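Local coordinates for exopolygalacturonase (Yersinia enterocolitica, PDB 2UVF), which hydrolyses polygalacturonan of pectin in an exo-acting manner, as a family 28 glycoside hydrolase that binds digalacturonic acid, at residues G273-E281 against L290-N298. Residues are numbered along the deposited sequence; the frame is centred on the assembly and turned at random.
Sequences GWLRAKTAE and LPQYVASKN
Val294 N donates to Leu275 O almost straight, 175° at the hydrogen, the first of three backbone hydrogen bonds between 273-281 and 290-298. Ala277 N to Gln292 O (2.9 Å) and Gln292 N to Ala280 O (3.0 Å) meet carbonyls from above their planes. Antiparallel, non-hydrogen-bonded pairs Arg276-Tyr293 and Glu281-Pro291 lie on either side of the corner at Lys278 and Thr279. The Arg276 side chain spans that corner: bent at chi2 (-68°), it carries NH1 to 2.8 Å from Ala280 O, on the opposite face of this carbonyl from Gln292 N. Pro291 CB sits over the centre of one guanidinium face, 3.8 Å from Arg276 CZ. Arg276 NE comes within 3.4 Å of Tyr293 CE1, guanidinium and Tyr293 ring being 79° apart. Van der Waals contacts follow at the other end: Trp274 CZ3 meets Ser296 CB at 3.4 Å, and the apolar pair Trp274 CE3 and Val294 CG1 lies at 4.1 Å. Ser296 OG hydrogen-bonds Asp304. Pairing of 276-277 with 293-294 continues the 280-283/289-293 hairpin past the corner, within a long excursion leaving the beta-helix after strand 268-270 and rejoining it at 334-339. Arg276 probably helps hold the corner, since its NH1 and Gln292 N both donate to Ala280 O, with Pro291 CB over one guanidinium face.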
loop_
_atom_site.group_PDB
_atom_site.type_symbol
_atom_site.label_atom_id
_atom_site.label_comp_id
_atom_site.label_asym_id
_atom_site.label_seq_id
_atom_site.Cartn_x
_atom_site.Cartn_y
_atom_site.Cartn_z
ATOM N N GLY A 273 -13.007 -4.261 -14.638
ATOM C CA GLY A 273 -13.199 -2.842 -14.831
ATOM C C GLY A 273 -12.869 -2.340 -16.206
ATOM O O GLY A 273 -13.519 -1.408 -16.716
ATOM N N TRP A 274 -11.852 -2.962 -16.805
ATOM C CA TRP A 274 -11.185 -2.426 -17.985
ATOM C C TRP A 274 -10.799 -3.473 -18.994
ATOM O O TRP A 274 -10.477 -4.611 -18.631
ATOM C CB TRP A 274 -9.870 -1.763 -17.560
ATOM C CG TRP A 274 -10.051 -0.695 -16.611
ATOM C CD1 TRP A 274 -9.834 -0.745 -15.263
ATOM C CD2 TRP A 274 -10.502 0.606 -16.903
ATOM N NE1 TRP A 274 -10.121 0.462 -14.694
ATOM C CE2 TRP A 274 -10.543 1.315 -15.685
ATOM C CE3 TRP A 274 -10.884 1.263 -18.088
ATOM C CZ2 TRP A 274 -10.930 2.644 -15.621
ATOM C CZ3 TRP A 274 -11.286 2.577 -18.013
ATOM C CH2 TRP A 274 -11.292 3.260 -16.789
ATOM N N LEU A 275 -10.764 -3.053 -20.249
ATOM C CA LEU A 275 -10.206 -3.860 -21.305
ATOM C C LEU A 275 -8.686 -3.901 -21.164
ATOM O O LEU A 275 -8.088 -3.039 -20.523
ATOM C CB LEU A 275 -10.627 -3.304 -22.675
ATOM C CG LEU A 275 -12.075 -3.590 -23.138
ATOM C CD1 LEU A 275 -12.301 -2.923 -24.444
ATOM C CD2 LEU A 275 -12.383 -5.087 -23.270
ATOM N N ARG A 276 -8.065 -4.913 -21.767
ATOM C CA ARG A 276 -6.617 -4.997 -21.808
ATOM C C ARG A 276 -6.029 -3.900 -22.704
ATOM O O ARG A 276 -6.731 -3.335 -23.546
ATOM C CB ARG A 276 -6.200 -6.396 -22.282
ATOM C CG ARG A 276 -6.537 -7.505 -21.295
ATOM C CD ARG A 276 -5.704 -7.394 -20.047
ATOM N NE ARG A 276 -5.869 -8.584 -19.224
ATOM C CZ ARG A 276 -5.063 -9.642 -19.231
ATOM N NH1 ARG A 276 -4.007 -9.666 -20.021
ATOM N NH2 ARG A 276 -5.325 -10.684 -18.444
ATOM N N ALA A 277 -4.750 -3.590 -22.514
ATOM C CA ALA A 277 -4.073 -2.561 -23.312
ATOM C C ALA A 277 -3.720 -3.078 -24.712
ATOM O O ALA A 277 -3.810 -4.275 -24.958
ATOM C CB ALA A 277 -2.839 -2.083 -22.595
ATOM N N LYS A 278 -3.314 -2.185 -25.617
ATOM C CA LYS A 278 -2.898 -2.579 -26.976
ATOM C C LYS A 278 -2.017 -3.837 -26.877
ATOM O O LYS A 278 -2.340 -4.890 -27.448
ATOM C CB LYS A 278 -2.145 -1.438 -27.676
ATOM C CG LYS A 278 -2.550 -1.217 -29.109
ATOM C CD LYS A 278 -1.390 -0.677 -29.975
ATOM C CE LYS A 278 -1.743 -0.759 -31.472
ATOM N NZ LYS A 278 -0.549 -0.653 -32.397
ATOM N N THR A 279 -0.926 -3.721 -26.112
ATOM C CA THR A 279 -0.142 -4.882 -25.677
ATOM C C THR A 279 -0.709 -5.348 -24.338
ATOM O O THR A 279 -0.502 -4.700 -23.295
ATOM C CB THR A 279 1.345 -4.517 -25.515
ATOM O OG1 THR A 279 1.782 -3.793 -26.673
ATOM C CG2 THR A 279 2.192 -5.759 -25.316
ATOM N N ALA A 280 -1.397 -6.485 -24.384
ATOM C CA ALA A 280 -2.307 -6.933 -23.323
ATOM C C ALA A 280 -1.631 -7.681 -22.189
ATOM O O ALA A 280 -2.201 -7.827 -21.104
ATOM C CB ALA A 280 -3.387 -7.813 -23.929
ATOM N N GLU A 281 -0.442 -8.204 -22.490
ATOM C CA GLU A 281 0.392 -8.951 -21.566
ATOM C C GLU A 281 1.815 -8.560 -21.945
ATOM O O GLU A 281 2.128 -8.417 -23.126
ATOM C CB GLU A 281 0.142 -10.460 -21.730
ATOM C CG GLU A 281 1.050 -11.409 -20.894
ATOM C CD GLU A 281 2.215 -12.024 -21.702
ATOM O OE1 GLU A 281 3.088 -12.708 -21.111
ATOM O OE2 GLU A 281 2.270 -11.829 -22.935
ATOM N N LEU A 290 2.955 -10.350 -16.937
ATOM C CA LEU A 290 2.101 -9.343 -16.281
ATOM C C LEU A 290 0.961 -8.900 -17.182
ATOM O O LEU A 290 1.211 -8.568 -18.348
ATOM C CB LEU A 290 2.913 -8.097 -15.946
ATOM C CG LEU A 290 3.810 -8.140 -14.736
ATOM C CD1 LEU A 290 4.586 -6.853 -14.710
ATOM C CD2 LEU A 290 2.974 -8.313 -13.473
ATOM N N PRO A 291 -0.289 -8.845 -16.639
ATOM C CA PRO A 291 -1.402 -8.249 -17.390
ATOM C C PRO A 291 -1.268 -6.745 -17.505
ATOM O O PRO A 291 -0.774 -6.094 -16.571
ATOM C CB PRO A 291 -2.642 -8.589 -16.542
ATOM C CG PRO A 291 -2.122 -8.674 -15.146
ATOM C CD PRO A 291 -0.737 -9.343 -15.319
ATOM N N GLN A 292 -1.708 -6.199 -18.637
ATOM C CA GLN A 292 -1.665 -4.766 -18.871
ATOM C C GLN A 292 -3.082 -4.284 -19.176
ATOM O O GLN A 292 -3.715 -4.792 -20.086
ATOM C CB GLN A 292 -0.731 -4.455 -20.046
ATOM C CG GLN A 292 0.690 -5.032 -19.869
ATOM C CD GLN A 292 1.550 -4.145 -19.006
ATOM O OE1 GLN A 292 1.674 -4.348 -17.784
ATOM N NE2 GLN A 292 2.141 -3.147 -19.620
ATOM N N TYR A 293 -3.567 -3.315 -18.402
ATOM C CA TYR A 293 -4.917 -2.797 -18.544
ATOM C C TYR A 293 -4.859 -1.422 -19.188
ATOM O O TYR A 293 -3.905 -0.652 -18.968
ATOM C CB TYR A 293 -5.630 -2.799 -17.189
ATOM C CG TYR A 293 -5.751 -4.195 -16.617
ATOM C CD1 TYR A 293 -6.642 -5.121 -17.183
ATOM C CD2 TYR A 293 -4.938 -4.617 -15.552
ATOM C CE1 TYR A 293 -6.741 -6.412 -16.702
ATOM C CE2 TYR A 293 -5.035 -5.924 -15.038
ATOM C CZ TYR A 293 -5.935 -6.814 -15.624
ATOM O OH TYR A 293 -6.064 -8.094 -15.130
ATOM N N VAL A 294 -5.848 -1.136 -20.040
ATOM C CA VAL A 294 -5.835 0.107 -20.817
ATOM C C VAL A 294 -5.810 1.335 -19.895
ATOM O O VAL A 294 -6.511 1.359 -18.860
ATOM C CB VAL A 294 -7.036 0.171 -21.843
ATOM C CG1 VAL A 294 -8.377 0.278 -21.131
ATOM C CG2 VAL A 294 -6.854 1.321 -22.844
ATOM N N ALA A 295 -4.996 2.327 -20.270
ATOM C CA ALA A 295 -4.958 3.633 -19.595
ATOM C C ALA A 295 -5.950 4.630 -20.185
ATOM O O ALA A 295 -5.781 5.134 -21.306
ATOM C CB ALA A 295 -3.523 4.224 -19.567
ATOM N N SER A 296 -6.987 4.930 -19.408
ATOM C CA SER A 296 -8.134 5.683 -19.923
ATOM C C SER A 296 -8.299 7.048 -19.261
ATOM O O SER A 296 -7.545 7.398 -18.352
ATOM C CB SER A 296 -9.400 4.850 -19.750
ATOM O OG SER A 296 -10.490 5.386 -20.480
ATOM N N LYS A 297 -9.286 7.812 -19.736
ATOM C CA LYS A 297 -9.733 9.051 -19.073
ATOM C C LYS A 297 -11.266 9.200 -19.131
ATOM O O LYS A 297 -11.958 8.316 -19.653
ATOM C CB LYS A 297 -8.992 10.280 -19.623
ATOM C CG LYS A 297 -9.107 10.469 -21.105
ATOM C CD LYS A 297 -8.106 11.456 -21.613
ATOM C CE LYS A 297 -8.105 11.413 -23.133
ATOM N NZ LYS A 297 -7.183 12.397 -23.739
ATOM N N ASN A 298 -11.823 10.280 -18.586
ATOM C CA ASN A 298 -13.289 10.338 -18.548
ATOM C C ASN A 298 -13.938 10.324 -19.918
ATOM O O ASN A 298 -14.952 9.674 -20.098
ATOM C CB ASN A 298 -13.895 11.384 -17.567
ATOM C CG ASN A 298 -13.380 12.797 -17.754
ATOM O OD1 ASN A 298 -13.090 13.245 -18.848
ATOM N ND2 ASN A 298 -13.316 13.519 -16.660
#